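PDB 5Z48: pyrrolidone-carboxylate peptidase, which removes an N-terminal pyroglutamyl (5-oxoproline) group from peptides, generally when the second residue is not proline, and is a cysteine peptidase of the C15 family. Local coordinates for residues A54-L59 with L150-H155; A67-G72 with R199-A204; L119-I124 with G135-S140. One frame throughout, in Å; residues are numbered along the deposited sequence.

How the contacts relate
Followed from the N terminus, the chain first lays down helix 49-63 and, directly after it, strand 67-73, so the first halves of contacts 1 and 2 are made in succession. Residues 119-124 and 135-140 come next; contact 3 closes a short loop, with ten residues between its segments, nested inside the loops of both other contacts. Helix 145-159 then returns to helix 49-63 and closes contact 1; helix 194-211 returns to strand 67-73 and closes contact 2, so these two loops cross. Leu70 packs on Leu56, Leu150 and Ala153 of contact 1, while Leu69 meets Leu119 and Ala204 meets Ile124, tying contact 2 to contact 3 around one mixed sheet.

Contact 1 of 3, residues A54-L59 with L150-H155; sequences AALTRL and LYHALH
Leu56 and Thr57, neighbours on helix 49-63, meet Ala153 and His152 of helix 145-159 in two different ways: one apolar and buried, the other polar and nearer solvent. The segment axes run 10.2 Å apart in the same general direction, crossing at -34°, as suits two helices packed side by side on one face of a sheet in an alpha/beta fold. On the buried side, Leu56 CD2 rests 4.0 Å from Ala153 CB, the small methyl letting the backbones approach to 7.3 Å between the CA atoms of Leu56 and Ala153. The leucine branch also lies obliquely by the imidazole; Val149 and Cys167 continue this apolar layer. The partly exposed side holds one hydrogen bond between the helices, 2.8 Å between Thr57 OG1 and His152 NE2. With CG of His152 swung anti to its own backbone N (chi1 179°), the ring reaches across to the facing helix and presents its edge, the hydroxyl lying near the ring plane. Apolar methyl packing is thus paired with one directional bond. Either group could donate: if the hydroxyl proton goes to Gly53 O, a weak bond, His152 NE2 would have to be the donor; if it goes to NE2, the Gly53 bond is lost.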
loop_
_atom_site.group_PDB
_atom_site.type_symbol
_atom_site.label_atom_id
_atom_site.label_comp_id
_atom_site.label_asym_id
_atom_site.label_seq_id
_atom_site.Cartn_x
_atom_site.Cartn_y
_atom_site.Cartn_z
ATOM N N ALA B 54 -26.165 5.969 -22.937
ATOM C CA ALA B 54 -27.519 6.150 -23.448
ATOM C C ALA B 54 -28.489 6.367 -22.295
ATOM O O ALA B 54 -29.374 7.234 -22.370
ATOM C CB ALA B 54 -27.940 4.944 -24.272
ATOM N N ALA B 55 -28.327 5.604 -21.217
ATOM C CA ALA B 55 -29.232 5.744 -20.079
ATOM C C ALA B 55 -29.042 7.089 -19.403
ATOM O O ALA B 55 -30.024 7.719 -18.988
ATOM C CB ALA B 55 -28.997 4.606 -19.072
ATOM N N LEU B 56 -27.784 7.539 -19.292
ATOM C CA LEU B 56 -27.477 8.791 -18.605
ATOM C C LEU B 56 -27.979 9.984 -19.414
ATOM O O LEU B 56 -28.552 10.931 -18.850
ATOM C CB LEU B 56 -25.963 8.879 -18.348
ATOM C CG LEU B 56 -25.496 10.088 -17.549
ATOM C CD1 LEU B 56 -26.314 10.322 -16.303
ATOM C CD2 LEU B 56 -24.003 9.901 -17.150
ATOM N N THR B 57 -27.820 9.927 -20.740
ATOM C CA THR B 57 -28.392 10.966 -21.596
ATOM C C THR B 57 -29.895 11.057 -21.413
ATOM O O THR B 57 -30.452 12.162 -21.304
ATOM C CB THR B 57 -28.050 10.700 -23.058
ATOM O OG1 THR B 57 -26.661 10.985 -23.277
ATOM C CG2 THR B 57 -28.841 11.594 -23.967
ATOM N N ARG B 58 -30.583 9.908 -21.380
ATOM C CA ARG B 58 -32.032 9.956 -21.174
ATOM C C ARG B 58 -32.381 10.591 -19.825
ATOM O O ARG B 58 -33.313 11.403 -19.739
ATOM C CB ARG B 58 -32.617 8.551 -21.320
ATOM C CG ARG B 58 -34.079 8.433 -20.992
ATOM C CD ARG B 58 -34.524 7.021 -21.276
ATOM N NE ARG B 58 -35.936 6.962 -21.619
ATOM N N LEU B 59 -31.651 10.235 -18.767
ATOM C CA LEU B 59 -31.905 10.832 -17.456
ATOM C C LEU B 59 -31.666 12.346 -17.468
ATOM O O LEU B 59 -32.471 13.119 -16.922
ATOM C CB LEU B 59 -31.019 10.160 -16.392
ATOM C CG LEU B 59 -31.381 8.736 -16.002
ATOM C CD1 LEU B 59 -30.131 8.060 -15.339
ATOM C CD2 LEU B 59 -32.611 8.702 -15.082
ATOM N N LEU B 150 -18.622 10.328 -16.176
ATOM C CA LEU B 150 -18.304 11.667 -15.700
ATOM C C LEU B 150 -18.037 12.580 -16.881
ATOM O O LEU B 150 -18.655 13.641 -17.011
ATOM C CB LEU B 150 -17.088 11.614 -14.763
ATOM C CG LEU B 150 -16.601 12.965 -14.255
ATOM C CD1 LEU B 150 -17.721 13.742 -13.520
ATOM C CD2 LEU B 150 -15.365 12.820 -13.381
ATOM N N TYR B 151 -17.152 12.139 -17.794
ATOM C CA TYR B 151 -16.900 12.900 -19.013
ATOM C C TYR B 151 -18.185 13.056 -19.818
ATOM O O TYR B 151 -18.496 14.153 -20.313
ATOM C CB TYR B 151 -15.802 12.207 -19.839
ATOM C CG TYR B 151 -15.434 12.953 -21.093
ATOM C CD1 TYR B 151 -16.193 12.843 -22.260
ATOM C CD2 TYR B 151 -14.309 13.781 -21.127
ATOM C CE1 TYR B 151 -15.875 13.565 -23.408
ATOM C CE2 TYR B 151 -13.947 14.489 -22.274
ATOM C CZ TYR B 151 -14.740 14.391 -23.416
ATOM O OH TYR B 151 -14.424 15.099 -24.557
ATOM N N HIS B 152 -18.921 11.956 -20.002
ATOM C CA HIS B 152 -20.149 11.996 -20.802
ATOM C C HIS B 152 -21.137 13.033 -20.265
ATOM O O HIS B 152 -21.717 13.817 -21.042
ATOM C CB HIS B 152 -20.772 10.606 -20.803
ATOM C CG HIS B 152 -22.044 10.520 -21.561
ATOM N ND1 HIS B 152 -22.095 10.117 -22.882
ATOM C CD2 HIS B 152 -23.321 10.778 -21.192
ATOM C CE1 HIS B 152 -23.355 10.127 -23.290
ATOM N NE2 HIS B 152 -24.113 10.549 -22.291
ATOM N N ALA B 153 -21.364 13.044 -18.951
ATOM C CA ALA B 153 -22.350 13.972 -18.397
ATOM C C ALA B 153 -21.881 15.418 -18.533
ATOM O O ALA B 153 -22.686 16.302 -18.887
ATOM C CB ALA B 153 -22.616 13.621 -16.931
ATOM N N LEU B 154 -20.605 15.696 -18.242
ATOM C CA LEU B 154 -20.130 17.076 -18.326
ATOM C C LEU B 154 -20.207 17.585 -19.760
ATOM O O LEU B 154 -20.602 18.731 -20.000
ATOM C CB LEU B 154 -18.706 17.163 -17.755
ATOM C CG LEU B 154 -18.632 16.991 -16.244
ATOM C CD1 LEU B 154 -17.173 16.706 -15.808
ATOM C CD2 LEU B 154 -19.145 18.257 -15.520
ATOM N N HIS B 155 -19.863 16.724 -20.730
ATOM C CA HIS B 155 -19.932 17.096 -22.143
ATOM C C HIS B 155 -21.372 17.380 -22.566
ATOM O O HIS B 155 -21.639 18.401 -23.220
ATOM C CB HIS B 155 -19.355 15.961 -22.989
ATOM C CG HIS B 155 -19.338 16.260 -24.455
ATOM N ND1 HIS B 155 -18.509 17.215 -25.001
ATOM C CD2 HIS B 155 -20.017 15.711 -25.489
ATOM C CE1 HIS B 155 -18.692 17.257 -26.313
ATOM N NE2 HIS B 155 -19.604 16.356 -26.637
#

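Contact 2 of 3, residues A67-G72 with R199-A204; sequences AVLLTG and RAVRVA
Leu69 and Thr71 of strand 67-73 face Val201 and Ala204 of helix 194-211, an example of a helix laid over the central sheet of an alpha/beta/alpha fold. The two segments run almost antiparallel, at 162°, with their axes 10.6 Å apart, the spacing of a helix on a sheet. At the start of the strand, the backbones of Ala67 and Val68 place it between strands 5-11 and 167-172, bonding to Leu7 on one and to Gly168 on the other. Leu69 points its side chain toward the helix: its CG is anti to the backbone N (chi1 -175°), which carries CD2 to Val201 and Ala204. Leu69 CD2 lies 4.0 Å from the backbone oxygen Val201 O, 4.3 Å from Val201 CG1 and 4.2 Å from Ala204 CB. Leu70 turns to the other face of the sheet. Thr71 then splits its duties, its methyl meeting the helix while its hydroxyl bonds to Thr9 O of strand 5-11, leaving this buried polar atom satisfied within the sheet. Gly72 completes the segment and touches the bound pyroglutamate, so the strand that packs on the helix also lines the ligand pocket. At the end nearer the ligand, the methyl pair is Thr71 CG2 and Val201 CG1, 4.3 Å apart.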
loop_
_atom_site.group_PDB
_atom_site.type_symbol
_atom_site.label_atom_id
_atom_site.label_comp_id
_atom_site.label_asym_id
_atom_site.label_seq_id
_atom_site.Cartn_x
_atom_site.Cartn_y
_atom_site.Cartn_z
ATOM N N ALA B 67 -28.746 19.494 -10.412
ATOM C CA ALA B 67 -27.424 19.046 -9.993
ATOM C C ALA B 67 -27.340 17.563 -10.275
ATOM O O ALA B 67 -28.369 16.875 -10.306
ATOM C CB ALA B 67 -27.209 19.314 -8.500
ATOM N N VAL B 68 -26.106 17.069 -10.487
ATOM C CA VAL B 68 -25.867 15.682 -10.891
ATOM C C VAL B 68 -24.751 15.110 -10.027
ATOM O O VAL B 68 -23.615 15.620 -10.040
ATOM C CB VAL B 68 -25.510 15.575 -12.389
ATOM C CG1 VAL B 68 -25.213 14.141 -12.807
ATOM C CG2 VAL B 68 -26.616 16.217 -13.251
ATOM N N LEU B 69 -25.072 14.052 -9.275
ATOM C CA LEU B 69 -24.112 13.318 -8.443
ATOM C C LEU B 69 -23.995 11.873 -8.942
ATOM O O LEU B 69 -24.866 11.035 -8.686
ATOM C CB LEU B 69 -24.518 13.383 -6.961
ATOM C CG LEU B 69 -23.515 12.737 -5.981
ATOM C CD1 LEU B 69 -22.117 13.299 -6.118
ATOM C CD2 LEU B 69 -23.987 12.976 -4.538
ATOM N N LEU B 70 -22.919 11.561 -9.670
ATOM C CA LEU B 70 -22.678 10.220 -10.175
ATOM C C LEU B 70 -21.788 9.486 -9.167
ATOM O O LEU B 70 -20.777 10.061 -8.718
ATOM C CB LEU B 70 -21.962 10.306 -11.519
ATOM C CG LEU B 70 -22.578 11.262 -12.559
ATOM C CD1 LEU B 70 -21.530 11.391 -13.725
ATOM C CD2 LEU B 70 -23.896 10.772 -13.095
ATOM N N THR B 71 -22.142 8.254 -8.808
ATOM C CA THR B 71 -21.341 7.515 -7.829
ATOM C C THR B 71 -20.955 6.125 -8.351
ATOM O O THR B 71 -21.614 5.531 -9.222
ATOM C CB THR B 71 -22.060 7.378 -6.457
ATOM O OG1 THR B 71 -23.099 6.405 -6.495
ATOM C CG2 THR B 71 -22.664 8.721 -6.045
ATOM N N GLY B 72 -19.901 5.565 -7.740
ATOM C CA GLY B 72 -19.412 4.271 -8.179
ATOM C C GLY B 72 -18.432 3.738 -7.160
ATOM O O GLY B 72 -17.931 4.484 -6.302
ATOM N N ARG B 199 -24.473 7.343 4.115
ATOM C CA ARG B 199 -24.448 8.629 4.802
ATOM C C ARG B 199 -23.498 9.601 4.112
ATOM O O ARG B 199 -23.810 10.795 3.992
ATOM C CB ARG B 199 -24.049 8.435 6.262
ATOM C CG ARG B 199 -24.260 9.715 7.081
ATOM C CD ARG B 199 -24.079 9.444 8.560
ATOM N NE ARG B 199 -22.726 8.972 8.903
ATOM C CZ ARG B 199 -21.752 9.765 9.376
ATOM N NH1 ARG B 199 -21.959 11.070 9.589
ATOM N NH2 ARG B 199 -20.561 9.256 9.696
ATOM N N ALA B 200 -22.338 9.120 3.630
ATOM C CA ALA B 200 -21.410 10.007 2.922
ATOM C C ALA B 200 -22.036 10.554 1.652
ATOM O O ALA B 200 -21.861 11.731 1.313
ATOM C CB ALA B 200 -20.096 9.256 2.603
ATOM N N VAL B 201 -22.748 9.705 0.914
ATOM C CA VAL B 201 -23.407 10.170 -0.311
ATOM C C VAL B 201 -24.487 11.192 0.034
ATOM O O VAL B 201 -24.623 12.225 -0.646
ATOM C CB VAL B 201 -23.964 8.962 -1.093
ATOM C CG1 VAL B 201 -24.727 9.400 -2.343
ATOM C CG2 VAL B 201 -22.795 8.056 -1.489
ATOM N N ARG B 202 -25.251 10.927 1.089
ATOM C CA ARG B 202 -26.314 11.832 1.540
ATOM C C ARG B 202 -25.743 13.196 1.923
ATOM O O ARG B 202 -26.266 14.242 1.517
ATOM C CB ARG B 202 -27.043 11.224 2.737
ATOM C CG ARG B 202 -28.189 12.140 3.215
ATOM C CD ARG B 202 -28.911 11.626 4.435
ATOM N NE ARG B 202 -29.956 12.567 4.862
ATOM C CZ ARG B 202 -31.096 12.208 5.455
ATOM N NH1 ARG B 202 -31.348 10.921 5.675
ATOM N NH2 ARG B 202 -31.995 13.131 5.818
ATOM N N VAL B 203 -24.658 13.203 2.700
ATOM C CA VAL B 203 -24.038 14.460 3.124
ATOM C C VAL B 203 -23.528 15.251 1.916
ATOM O O VAL B 203 -23.684 16.486 1.859
ATOM C CB VAL B 203 -22.934 14.168 4.171
ATOM C CG1 VAL B 203 -22.091 15.412 4.520
ATOM C CG2 VAL B 203 -23.595 13.672 5.437
ATOM N N ALA B 204 -22.949 14.561 0.930
ATOM C CA ALA B 204 -22.524 15.240 -0.293
ATOM C C ALA B 204 -23.710 15.836 -1.017
ATOM O O ALA B 204 -23.637 16.982 -1.475
ATOM C CB ALA B 204 -21.742 14.284 -1.207
#

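Contact 3 of 3, residues L119-I124 with G135-S140; sequences LPLRAI and GDISNS. With DMS (dimethyl sulfoxide), chain H.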
loop_
_atom_site.group_PDB
_atom_site.type_symbol
_atom_site.label_atom_id
_atom_site.label_comp_id
_atom_site.label_asym_id
_atom_site.label_seq_id
_atom_site.Cartn_x
_atom_site.Cartn_y
_atom_site.Cartn_z
ATOM N N LEU B 119 -18.973 20.356 -9.396
ATOM C CA LEU B 119 -19.468 20.317 -8.032
ATOM C C LEU B 119 -18.664 21.278 -7.151
ATOM O O LEU B 119 -17.508 21.598 -7.445
ATOM C CB LEU B 119 -19.354 18.894 -7.460
ATOM C CG LEU B 119 -20.229 17.822 -8.111
ATOM C CD1 LEU B 119 -20.018 16.541 -7.379
ATOM C CD2 LEU B 119 -21.676 18.270 -8.008
ATOM N N PRO B 120 -19.251 21.730 -6.028
ATOM C CA PRO B 120 -18.528 22.578 -5.070
ATOM C C PRO B 120 -17.649 21.699 -4.182
ATOM O O PRO B 120 -18.040 21.290 -3.099
ATOM C CB PRO B 120 -19.668 23.262 -4.307
ATOM C CG PRO B 120 -20.808 22.259 -4.359
ATOM C CD PRO B 120 -20.681 21.610 -5.711
ATOM N N LEU B 121 -16.457 21.351 -4.714
ATOM C CA LEU B 121 -15.628 20.313 -4.087
ATOM C C LEU B 121 -15.299 20.654 -2.644
ATOM O O LEU B 121 -15.419 19.786 -1.763
ATOM C CB LEU B 121 -14.331 20.080 -4.888
ATOM C CG LEU B 121 -14.571 19.641 -6.332
ATOM C CD1 LEU B 121 -13.199 19.550 -7.047
ATOM C CD2 LEU B 121 -15.368 18.340 -6.466
ATOM N N ARG B 122 -14.827 21.877 -2.376
ATOM C CA ARG B 122 -14.396 22.182 -1.006
ATOM C C ARG B 122 -15.576 22.222 -0.041
ATOM O O ARG B 122 -15.435 21.778 1.111
ATOM C CB ARG B 122 -13.599 23.487 -0.947
ATOM C CG ARG B 122 -12.280 23.446 -1.732
ATOM C CD ARG B 122 -11.220 22.512 -1.137
ATOM N NE ARG B 122 -10.114 22.285 -2.096
ATOM C CZ ARG B 122 -9.126 21.421 -1.876
ATOM N NH1 ARG B 122 -9.080 20.720 -0.739
ATOM N NH2 ARG B 122 -8.206 21.200 -2.797
ATOM N N ALA B 123 -16.753 22.667 -0.494
ATOM C CA ALA B 123 -17.928 22.659 0.375
ATOM C C ALA B 123 -18.331 21.239 0.742
ATOM O O ALA B 123 -18.777 20.976 1.866
ATOM C CB ALA B 123 -19.081 23.363 -0.321
ATOM N N ILE B 124 -18.191 20.297 -0.198
ATOM C CA ILE B 124 -18.509 18.911 0.139
ATOM C C ILE B 124 -17.505 18.353 1.146
ATOM O O ILE B 124 -17.898 17.706 2.128
ATOM C CB ILE B 124 -18.561 18.047 -1.134
ATOM C CG1 ILE B 124 -19.702 18.507 -2.064
ATOM C CG2 ILE B 124 -18.740 16.549 -0.765
ATOM C CD1 ILE B 124 -19.580 17.901 -3.509
ATOM N N GLY B 135 -12.408 12.184 3.940
ATOM C CA GLY B 135 -12.533 12.127 2.484
ATOM C C GLY B 135 -11.613 13.121 1.814
ATOM O O GLY B 135 -10.933 13.914 2.475
ATOM N N ASP B 136 -11.564 13.062 0.485
ATOM C CA ASP B 136 -10.605 13.926 -0.224
ATOM C C ASP B 136 -11.013 14.025 -1.687
ATOM O O ASP B 136 -11.943 13.374 -2.141
ATOM C CB ASP B 136 -9.176 13.415 -0.100
ATOM C CG ASP B 136 -8.137 14.556 -0.130
ATOM O OD1 ASP B 136 -8.461 15.698 -0.540
ATOM O OD2 ASP B 136 -6.977 14.298 0.258
ATOM N N ILE B 137 -10.308 14.885 -2.412
ATOM C CA ILE B 137 -10.414 14.988 -3.872
ATOM C C ILE B 137 -9.433 13.985 -4.497
ATOM O O ILE B 137 -8.287 13.806 -4.016
ATOM C CB ILE B 137 -10.094 16.434 -4.313
ATOM C CG1 ILE B 137 -11.235 17.394 -3.843
ATOM C CG2 ILE B 137 -9.918 16.518 -5.832
ATOM C CD1 ILE B 137 -10.756 18.859 -3.803
ATOM N N SER B 138 -9.900 13.321 -5.559
ATOM C CA SER B 138 -9.091 12.452 -6.408
ATOM C C SER B 138 -8.882 13.140 -7.742
ATOM O O SER B 138 -9.818 13.732 -8.288
ATOM C CB SER B 138 -9.817 11.120 -6.627
ATOM O OG SER B 138 -9.281 10.375 -7.719
ATOM N N ASN B 139 -7.674 13.000 -8.293
ATOM C CA ASN B 139 -7.363 13.655 -9.557
ATOM C C ASN B 139 -7.286 12.681 -10.722
ATOM O O ASN B 139 -6.958 13.094 -11.846
ATOM C CB ASN B 139 -6.073 14.445 -9.387
ATOM C CG ASN B 139 -6.273 15.580 -8.415
ATOM O OD1 ASN B 139 -7.281 16.277 -8.530
ATOM N ND2 ASN B 139 -5.364 15.763 -7.474
ATOM N N SER B 140 -7.659 11.425 -10.511
ATOM C CA SER B 140 -7.963 10.509 -11.612
ATOM C C SER B 140 -9.078 9.561 -11.205
ATOM O O SER B 140 -8.989 8.921 -10.145
ATOM C CB SER B 140 -6.751 9.691 -12.049
ATOM O OG SER B 140 -7.175 8.675 -12.991
HETATM S S DMS H . -14.365 23.522 -7.656
HETATM O O DMS H . -14.933 23.201 -6.328
HETATM C C1 DMS H . -14.999 22.572 -9.065
HETATM C C2 DMS H . -12.581 23.202 -7.717
HETATM O O HOH W 1 -8.051 18.465 0.539
#
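Ile137 CD1 pushes up beneath the guanidinium of Arg122, the methyl lying 3.6 Å from Arg122 CZ and over the centre of the flat group. The two side chains cross at about a right angle; the isoleucine meets the face of the guanidinium and leaves its N-H edges to polar partners. A bend at chi2 (-68°) folds the arginine chain back over the strand, although its CB starts out pointing away from it. Ile137 CD1 also lies 3.9 Å from Leu121 CB, and so touches both the Leu121 stem and the guanidinium face. In the plane of the guanidinium, a water accepts from Arg122 NH1 at 2.8 Å and donates to Asp136 OD1 at 3.0 Å, linking opposite charges that do not touch directly. Asp136 OD1 also receives Ile137 N, at 2.8 Å, from 33° out of the carboxylate plane. The other nitrogens of Arg122 form salt bridges to Asp104 and Asp91 of the second subunit, so the guanidinium also takes part in the subunit interface. Pro120, centre of an inverse gamma turn and N-cap of the helix, precedes Leu121; Leu121 N donates to O of a dimethyl sulfoxide, probably left from crystallisation, at 2.9 Å. In the fold, helix 121-130 and the strand 135-138 that follows it pack together; the strand runs parallel to 80-90 and its Ser138 OG bonds to Glu83 OE1 on that strand, an active-site residue by similarity, while Leu119 and Ile124 lean on Ile208 of helix 194-211.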